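Local atomic coordinates of sulfoquinovosidase (Escherichia coli, PDB entry 5AEG), a protein that hydrolyses sulfoquinovosyl diacylglycerides, the sulfolipids of plants, and simple sulfoquinovosides such as sulfoquinovosyl glycerol, releasing sulfoquinovose as a source of carbon and sulfur. Residues D343-A348 with G352-D357; D376-E381 with P430-K435; L416-G419 with I424-N427. All blocks are in the same frame, centred on the assembly; numbering follows the deposited sequence.

Interaction 1: residues D343-A348 with G352-D357; sequences DLCEEA and GYLAKD
Ala348, in the closing turns of helix 343-351, meets Gly352, Tyr353 and Leu354 where the chain leaves that helix. The polar part of the contact is carried by the backbone. Ala348 O accepts from Tyr353 N at 2.9 Å, with an N-H...O angle of 161°, so the bond is fairly straight at the hydrogen; the donor stands 26° off the carbonyl plane. Spanning five residues, this bond reaches one residue further than an ordinary helical one, and Gly352, at positive phi, turns the backbone between the two ends. The Gly352 N itself lies 3.1 Å from Ala348 O.

The apolar part has two centres. At the first, the CB of Tyr353 faces the CB of Ala348 at 3.9 Å, right beside the backbone bond, while the ring leans past Ala348 CA. Beyond the contact this ring meets those of His351 and Trp385, and helix 380-395 lies against it. At the second, Leu354 splits its isopropyl group between two helix residues one turn apart: CD2 rests on Ala348 CB at 3.7 Å, and CD1 touches Cys345 SG at 3.9 Å. The Cys345 thiol swings anti to its own nitrogen (chi1 -168°), which brings SG alongside that methyl; Leu354, with CG anti to the carbonyl carbon, turns both methyls to the helix. Val338, on strand 337-339, packs against both Cys345 and Leu354, and four of the five touching residues are buried.

Two bonds back into the last turn, one of them Tyr353 N to Ala348 O, and the conformation of Gly352 define a Schellman motif, accompanied by the apolar pairing of Ala348 with Tyr353; here it ends a short helix in the TIM-barrel domain and sends the chain on toward strand 364-367.

Interaction 2: residues D376-E381 with P430-K435; sequences DLTNPE and PALWAK
Leu377 points from a tight turn at Leu432 and Trp433 on helix 422-444, and the junction across the segments is apolar throughout. Its CB sits 3.8 Å from Leu432 CG and as near to Leu432 CD2, while CD1 runs further along the helix to Trp433, 3.7 Å from CA, and touches CB as well. Leu377 is extended (chi1 -61°, chi2 176°), and this carries the methyl past Leu432 to the root of the indole. Leu432 has CG anti to the backbone N (chi1 -167°), which stretches its isopropyl group out to meet the turn; Thr378 CG2 adds a looser touch on CD2. The indole of Trp433 leads elsewhere: NE1 donates to Asp405 O, the backbone oxygen of the catalytic nucleophile.

The turn is braced by its own side chains. Asp376 OD1 takes two bonds from Thr378, from OG1 at 2.7 Å and from N at 3.0 Å, both reaching it from one face of the carboxylate, while Asp376 OD2 accepts from His417 N. Asn379 OD1 then accepts from Glu381 N at 2.9 Å. An Asx turn within a type I turn thus leads into the N-cap of helix 380-395, and it is this turn that packs on helix 422-444, the helix after the strand leading to the nucleophile in the (beta/alpha)8 barrel.

Interaction 3: residues L416-G419 with I424-N427; sequences LHNG and IMHN
A small surface contact joins the loop after strand 401-404 of the barrel to the first turn of helix 422-444, setting Leu416 and Asn418 against Met425. Met425 serves both partners with different parts of its chain. Nearer the backbone, Leu416 CD1 lies against CB and CG, at 3.5 Å from CG, a tighter carbon pair than is usual; the two side chains cross obliquely. Further out, the sulfur accepts a weak hydrogen bond from Asn418 ND2, 3.6 Å from SD and nearly straight, with an N-H...S angle of 167°.

The methionine chain bends at chi2 (-49°) and again at chi3 (-58°), a compact curl that leaves SD facing the amide and the CE methyl 4.0 Å from ND2. Asn418 approaches from the opposite direction. The other end of its amide is occupied too, OD1 accepting from Val420 N, so the amide is bonded at its oxygen and more weakly at its nitrogen. Its backbone N donates to Thr378 OG1, tying this loop to the turn before helix 380-395.

Within 416-419 the backbone closes on itself, Gly419 N bonding to Leu416 O at 2.9 Å, with Gly419 itself at positive phi. What results is a type I beta turn joined by a weak N-H...S bond and the Leu416-Met425 packing to the start of the following helix, in the loop after the fourth strand of the (beta/alpha)8 barrel.

In the fold
All three contacts lie on one side of the chain's centre, within the TIM-barrel domain. Interaction 1 comes first along the chain; interaction 2 then pairs the turn before helix 380-395 with helix 422-444, and interaction 3 falls in the span between its two segments. Interactions 2 and 3 share helix 422-444, with centres about 10 Å apart; interaction 1 lies about 14 Å from interaction 2 and about 16 Å from interaction 3. Segment 376-381 is the hub: Asp376 N probably bonds to Tyr353 O, and Asp376 and Thr378 reach His417 and Asn418. Linked this way, the end of helix 343-351 is connected through the turn before helix 380-395 to helix 422-444, which borders the active site.

Interaction 1: residues D343-A348 with G352-D357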
loop_
_atom_site.group_PDB
_atom_site.type_symbol
_atom_site.label_atom_id
_atom_site.label_comp_id
_atom_site.label_asym_id
_atom_site.label_seq_id
_atom_site.Cartn_x
_atom_site.Cartn_y
_atom_site.Cartn_z
ATOM N N ASP A 343 7.421 -29.563 5.393
ATOM C CA ASP A 343 7.716 -29.676 6.818
ATOM C C ASP A 343 6.951 -28.724 7.666
ATOM O O ASP A 343 6.418 -29.106 8.720
ATOM C CB ASP A 343 9.176 -29.245 7.074
ATOM C CG ASP A 343 10.169 -30.257 6.667
ATOM O OD1 ASP A 343 9.747 -31.403 6.328
ATOM O OD2 ASP A 343 11.378 -29.884 6.698
ATOM N N LEU A 344 6.987 -27.425 7.290
ATOM C CA LEU A 344 6.346 -26.434 8.174
ATOM C C LEU A 344 4.880 -26.677 8.343
ATOM O O LEU A 344 4.391 -26.458 9.445
ATOM C CB LEU A 344 6.526 -24.956 7.725
ATOM C CG LEU A 344 7.967 -24.495 7.692
ATOM C CD1 LEU A 344 8.049 -23.045 7.190
ATOM C CD2 LEU A 344 8.605 -24.546 9.083
ATOM N N CYS A 345 4.174 -27.052 7.291
ATOM C CA CYS A 345 2.719 -27.243 7.373
ATOM C C CYS A 345 2.414 -28.477 8.247
ATOM O O CYS A 345 1.399 -28.503 8.950
ATOM C CB CYS A 345 2.107 -27.483 5.990
ATOM S SG CYS A 345 0.276 -27.385 5.938
ATOM N N GLU A 346 3.273 -29.503 8.165
ATOM C CA GLU A 346 3.068 -30.728 8.996
ATOM C C GLU A 346 3.198 -30.344 10.472
ATOM O O GLU A 346 2.361 -30.667 11.323
ATOM C CB GLU A 346 4.101 -31.789 8.560
ATOM C CG GLU A 346 3.984 -33.126 9.313
ATOM C CD GLU A 346 5.177 -34.061 9.063
ATOM O OE1 GLU A 346 6.011 -33.817 8.128
ATOM O OE2 GLU A 346 5.269 -35.061 9.811
ATOM N N GLU A 347 4.244 -29.604 10.785
ATOM C CA GLU A 347 4.408 -29.078 12.113
ATOM C C GLU A 347 3.208 -28.242 12.605
ATOM O O GLU A 347 2.675 -28.450 13.710
ATOM C CB GLU A 347 5.725 -28.319 12.184
ATOM C CG GLU A 347 6.013 -27.678 13.529
ATOM C CD GLU A 347 7.440 -27.129 13.644
ATOM O OE1 GLU A 347 7.985 -26.596 12.651
ATOM O OE2 GLU A 347 8.009 -27.206 14.751
ATOM N N ALA A 348 2.771 -27.321 11.770
ATOM C CA ALA A 348 1.555 -26.578 12.006
ATOM C C ALA A 348 0.313 -27.451 12.243
ATOM O O ALA A 348 -0.426 -27.215 13.194
ATOM C CB ALA A 348 1.281 -25.623 10.824
ATOM N N GLY A 352 -1.897 -27.527 15.865
ATOM C CA GLY A 352 -3.169 -26.756 15.723
ATOM C C GLY A 352 -2.896 -25.263 15.335
ATOM O O GLY A 352 -3.648 -24.366 15.730
ATOM N N TYR A 353 -1.806 -25.023 14.603
ATOM C CA TYR A 353 -1.384 -23.650 14.193
ATOM C C TYR A 353 -2.078 -23.120 12.902
ATOM O O TYR A 353 -1.844 -21.940 12.494
ATOM C CB TYR A 353 0.151 -23.617 14.009
ATOM C CG TYR A 353 1.016 -23.778 15.275
ATOM C CD1 TYR A 353 0.480 -23.636 16.547
ATOM C CD2 TYR A 353 2.389 -24.076 15.185
ATOM C CE1 TYR A 353 1.253 -23.763 17.686
ATOM C CE2 TYR A 353 3.172 -24.215 16.331
ATOM C CZ TYR A 353 2.572 -24.053 17.574
ATOM O OH TYR A 353 3.233 -24.143 18.757
ATOM N N LEU A 354 -2.897 -23.956 12.247
ATOM C CA LEU A 354 -3.647 -23.598 11.047
ATOM C C LEU A 354 -5.055 -23.135 11.340
ATOM O O LEU A 354 -5.636 -23.513 12.358
ATOM C CB LEU A 354 -3.654 -24.744 10.054
ATOM C CG LEU A 354 -2.278 -25.247 9.597
ATOM C CD1 LEU A 354 -2.389 -26.442 8.667
ATOM C CD2 LEU A 354 -1.500 -24.154 8.855
ATOM N N ALA A 355 -5.564 -22.226 10.504
ATOM C CA ALA A 355 -6.966 -21.902 10.514
ATOM C C ALA A 355 -7.750 -23.131 10.185
ATOM O O ALA A 355 -7.279 -23.993 9.444
ATOM C CB ALA A 355 -7.279 -20.841 9.450
ATOM N N LYS A 356 -9.003 -23.162 10.616
ATOM C CA LYS A 356 -9.903 -24.281 10.245
ATOM C C LYS A 356 -11.025 -23.957 9.320
ATOM O O LYS A 356 -11.338 -22.790 9.046
ATOM C CB LYS A 356 -10.473 -24.846 11.540
ATOM C CG LYS A 356 -9.448 -25.791 12.184
ATOM C CD LYS A 356 -9.149 -25.454 13.616
ATOM C CE LYS A 356 -8.379 -26.602 14.294
ATOM N NZ LYS A 356 -7.493 -27.445 13.435
ATOM N N ASP A 357 -11.624 -25.011 8.776
ATOM C CA ASP A 357 -12.800 -24.923 7.950
ATOM C C ASP A 357 -14.057 -25.254 8.775
ATOM O O ASP A 357 -13.938 -25.456 9.979
ATOM C CB ASP A 357 -12.661 -25.705 6.643
ATOM C CG ASP A 357 -12.644 -27.236 6.794
ATOM O OD1 ASP A 357 -12.942 -27.791 7.869
ATOM O OD2 ASP A 357 -12.345 -27.840 5.739
#

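Interaction 2: residues D376-E381 with P430-K435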
loop_
_atom_site.group_PDB
_atom_site.type_symbol
_atom_site.label_atom_id
_atom_site.label_comp_id
_atom_site.label_asym_id
_atom_site.label_seq_id
_atom_site.Cartn_x
_atom_site.Cartn_y
_atom_site.Cartn_z
ATOM N N ASP A 376 -2.563 -19.487 11.317
ATOM C CA ASP A 376 -3.579 -18.739 12.066
ATOM C C ASP A 376 -2.950 -17.762 12.943
ATOM O O ASP A 376 -2.665 -18.021 14.128
ATOM C CB ASP A 376 -4.552 -19.651 12.841
ATOM C CG ASP A 376 -5.662 -18.852 13.555
ATOM O OD1 ASP A 376 -5.673 -17.590 13.488
ATOM O OD2 ASP A 376 -6.577 -19.493 14.141
ATOM N N LEU A 377 -2.736 -16.558 12.389
ATOM C CA LEU A 377 -2.005 -15.547 13.137
ATOM C C LEU A 377 -2.736 -15.038 14.430
ATOM O O LEU A 377 -2.116 -14.287 15.205
ATOM C CB LEU A 377 -1.612 -14.328 12.229
ATOM C CG LEU A 377 -0.702 -14.682 11.038
ATOM C CD1 LEU A 377 -0.416 -13.473 10.132
ATOM C CD2 LEU A 377 0.593 -15.218 11.568
ATOM N N THR A 378 -4.032 -15.355 14.590
ATOM C CA THR A 378 -4.781 -14.979 15.807
ATOM C C THR A 378 -4.527 -16.031 16.932
ATOM O O THR A 378 -4.916 -15.812 18.021
ATOM C CB THR A 378 -6.313 -14.931 15.631
ATOM O OG1 THR A 378 -6.881 -16.257 15.560
ATOM C CG2 THR A 378 -6.733 -14.199 14.340
ATOM N N ASN A 379 -3.893 -17.143 16.626
ATOM C CA ASN A 379 -3.429 -18.089 17.640
ATOM C C ASN A 379 -2.089 -17.665 18.176
ATOM O O ASN A 379 -1.058 -17.679 17.485
ATOM C CB ASN A 379 -3.378 -19.484 17.034
ATOM C CG ASN A 379 -2.850 -20.564 18.013
ATOM O OD1 ASN A 379 -2.190 -20.270 19.016
ATOM N ND2 ASN A 379 -3.126 -21.769 17.681
ATOM N N PRO A 380 -2.056 -17.250 19.423
ATOM C CA PRO A 380 -0.784 -16.684 19.887
ATOM C C PRO A 380 0.459 -17.629 19.825
ATOM O O PRO A 380 1.614 -17.160 19.696
ATOM C CB PRO A 380 -1.088 -16.277 21.336
ATOM C CG PRO A 380 -2.585 -16.278 21.475
ATOM C CD PRO A 380 -3.122 -17.228 20.460
ATOM N N GLU A 381 0.249 -18.938 19.877
ATOM C CA GLU A 381 1.378 -19.846 19.752
ATOM C C GLU A 381 1.781 -20.000 18.284
ATOM O O GLU A 381 2.955 -20.146 17.984
ATOM C CB GLU A 381 1.038 -21.220 20.333
ATOM C CG GLU A 381 0.783 -21.189 21.827
ATOM C CD GLU A 381 0.009 -22.416 22.275
ATOM O OE1 GLU A 381 0.368 -23.551 21.846
ATOM O OE2 GLU A 381 -0.963 -22.243 23.042
ATOM N N PRO A 430 -3.614 -8.169 6.997
ATOM C CA PRO A 430 -2.310 -7.634 6.571
ATOM C C PRO A 430 -1.464 -7.016 7.668
ATOM O O PRO A 430 -0.260 -7.294 7.808
ATOM C CB PRO A 430 -2.704 -6.591 5.462
ATOM C CG PRO A 430 -3.991 -7.101 4.932
ATOM C CD PRO A 430 -4.723 -7.687 6.149
ATOM N N ALA A 431 -2.031 -6.142 8.487
ATOM C CA ALA A 431 -1.194 -5.565 9.552
ATOM C C ALA A 431 -0.778 -6.580 10.653
ATOM O O ALA A 431 0.276 -6.386 11.286
ATOM C CB ALA A 431 -1.856 -4.420 10.174
ATOM N N LEU A 432 -1.576 -7.639 10.824
ATOM C CA LEU A 432 -1.231 -8.727 11.759
ATOM C C LEU A 432 0.026 -9.443 11.230
ATOM O O LEU A 432 1.012 -9.671 11.957
ATOM C CB LEU A 432 -2.388 -9.695 11.845
ATOM C CG LEU A 432 -2.420 -10.731 12.958
ATOM C CD1 LEU A 432 -2.111 -10.096 14.323
ATOM C CD2 LEU A 432 -3.836 -11.359 12.934
ATOM N N TRP A 433 0.017 -9.733 9.933
ATOM C CA TRP A 433 1.198 -10.289 9.230
ATOM C C TRP A 433 2.389 -9.371 9.269
ATOM O O TRP A 433 3.504 -9.796 9.572
ATOM C CB TRP A 433 0.731 -10.734 7.822
ATOM C CG TRP A 433 1.765 -11.171 6.852
ATOM C CD1 TRP A 433 1.799 -10.845 5.547
ATOM C CD2 TRP A 433 2.824 -12.106 7.070
ATOM N NE1 TRP A 433 2.814 -11.529 4.910
ATOM C CE2 TRP A 433 3.519 -12.241 5.844
ATOM C CE3 TRP A 433 3.321 -12.768 8.200
ATOM C CZ2 TRP A 433 4.654 -13.036 5.701
ATOM C CZ3 TRP A 433 4.435 -13.592 8.060
ATOM C CH2 TRP A 433 5.100 -13.715 6.792
ATOM N N ALA A 434 2.161 -8.069 9.064
ATOM C CA ALA A 434 3.191 -7.103 9.162
ATOM C C ALA A 434 3.818 -7.082 10.610
ATOM O O ALA A 434 5.051 -7.031 10.771
ATOM C CB ALA A 434 2.688 -5.689 8.787
ATOM N N LYS A 435 2.978 -7.166 11.615
ATOM C CA LYS A 435 3.466 -7.115 13.001
ATOM C C LYS A 435 4.401 -8.306 13.261
ATOM O O LYS A 435 5.398 -8.157 13.962
ATOM C CB LYS A 435 2.284 -7.154 13.980
ATOM C CG LYS A 435 2.637 -6.847 15.429
ATOM C CD LYS A 435 1.407 -6.942 16.342
ATOM C CE LYS A 435 1.673 -6.132 17.611
ATOM N NZ LYS A 435 1.081 -6.777 18.771
#

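Interaction 3: residues L416-G419 with I424-N427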
loop_
_atom_site.group_PDB
_atom_site.type_symbol
_atom_site.label_atom_id
_atom_site.label_comp_id
_atom_site.label_asym_id
_atom_site.label_seq_id
_atom_site.Cartn_x
_atom_site.Cartn_y
_atom_site.Cartn_z
ATOM N N LEU A 416 -11.224 -19.049 13.011
ATOM C CA LEU A 416 -10.036 -18.570 13.627
ATOM C C LEU A 416 -10.037 -18.806 15.117
ATOM O O LEU A 416 -11.095 -18.774 15.753
ATOM C CB LEU A 416 -9.907 -17.056 13.392
ATOM C CG LEU A 416 -9.855 -16.841 11.878
ATOM C CD1 LEU A 416 -10.293 -15.493 11.483
ATOM C CD2 LEU A 416 -8.494 -17.272 11.330
ATOM N N HIS A 417 -8.826 -18.941 15.644
ATOM C CA HIS A 417 -8.575 -19.220 17.050
ATOM C C HIS A 417 -9.151 -18.193 18.001
ATOM O O HIS A 417 -9.582 -18.564 19.079
ATOM C CB HIS A 417 -7.114 -19.338 17.307
ATOM C CG HIS A 417 -6.759 -19.851 18.657
ATOM N ND1 HIS A 417 -6.549 -19.026 19.735
ATOM C CD2 HIS A 417 -6.546 -21.114 19.098
ATOM C CE1 HIS A 417 -6.255 -19.753 20.802
ATOM N NE2 HIS A 417 -6.233 -21.021 20.434
ATOM N N ASN A 418 -9.148 -16.921 17.635
ATOM C CA ASN A 418 -9.696 -15.931 18.505
ATOM C C ASN A 418 -11.255 -15.894 18.484
ATOM O O ASN A 418 -11.797 -15.083 19.116
ATOM C CB ASN A 418 -9.075 -14.549 18.219
ATOM C CG ASN A 418 -9.507 -13.980 16.842
ATOM O OD1 ASN A 418 -10.202 -14.621 16.107
ATOM N ND2 ASN A 418 -9.118 -12.754 16.553
ATOM N N GLY A 419 -11.914 -16.727 17.707
ATOM C CA GLY A 419 -13.352 -16.753 17.514
ATOM C C GLY A 419 -13.971 -15.522 16.897
ATOM O O GLY A 419 -15.193 -15.367 16.929
ATOM N N ILE A 424 -14.707 -10.257 9.611
ATOM C CA ILE A 424 -14.069 -9.182 10.296
ATOM C C ILE A 424 -12.540 -9.288 10.293
ATOM O O ILE A 424 -11.808 -8.271 10.210
ATOM C CB ILE A 424 -14.590 -9.092 11.784
ATOM C CG1 ILE A 424 -16.142 -8.864 11.829
ATOM C CG2 ILE A 424 -13.819 -8.058 12.615
ATOM C CD1 ILE A 424 -16.656 -7.567 11.319
ATOM N N MET A 425 -12.003 -10.479 10.439
ATOM C CA MET A 425 -10.528 -10.611 10.452
ATOM C C MET A 425 -9.842 -10.410 9.079
ATOM O O MET A 425 -8.660 -10.087 9.041
ATOM C CB MET A 425 -10.130 -11.988 11.012
ATOM C CG MET A 425 -10.372 -12.166 12.546
ATOM S SD MET A 425 -9.749 -10.842 13.588
ATOM C CE MET A 425 -8.055 -10.865 13.155
ATOM N N HIS A 426 -10.588 -10.625 8.018
ATOM C CA HIS A 426 -10.037 -10.603 6.646
ATOM C C HIS A 426 -9.284 -9.291 6.384
ATOM O O HIS A 426 -8.091 -9.308 6.076
ATOM C CB HIS A 426 -11.153 -10.763 5.658
ATOM C CG HIS A 426 -10.721 -10.552 4.247
ATOM N ND1 HIS A 426 -10.025 -11.499 3.525
ATOM C CD2 HIS A 426 -10.822 -9.462 3.449
ATOM C CE1 HIS A 426 -9.758 -11.004 2.321
ATOM N NE2 HIS A 426 -10.200 -9.761 2.272
ATOM N N ASN A 427 -9.932 -8.172 6.677
ATOM C CA ASN A 427 -9.321 -6.835 6.440
ATOM C C ASN A 427 -8.230 -6.521 7.433
ATOM O O ASN A 427 -7.311 -5.754 7.135
ATOM C CB ASN A 427 -10.368 -5.725 6.479
ATOM C CG ASN A 427 -11.106 -5.569 5.188
ATOM O OD1 ASN A 427 -10.717 -6.082 4.156
ATOM N ND2 ASN A 427 -12.191 -4.828 5.230
#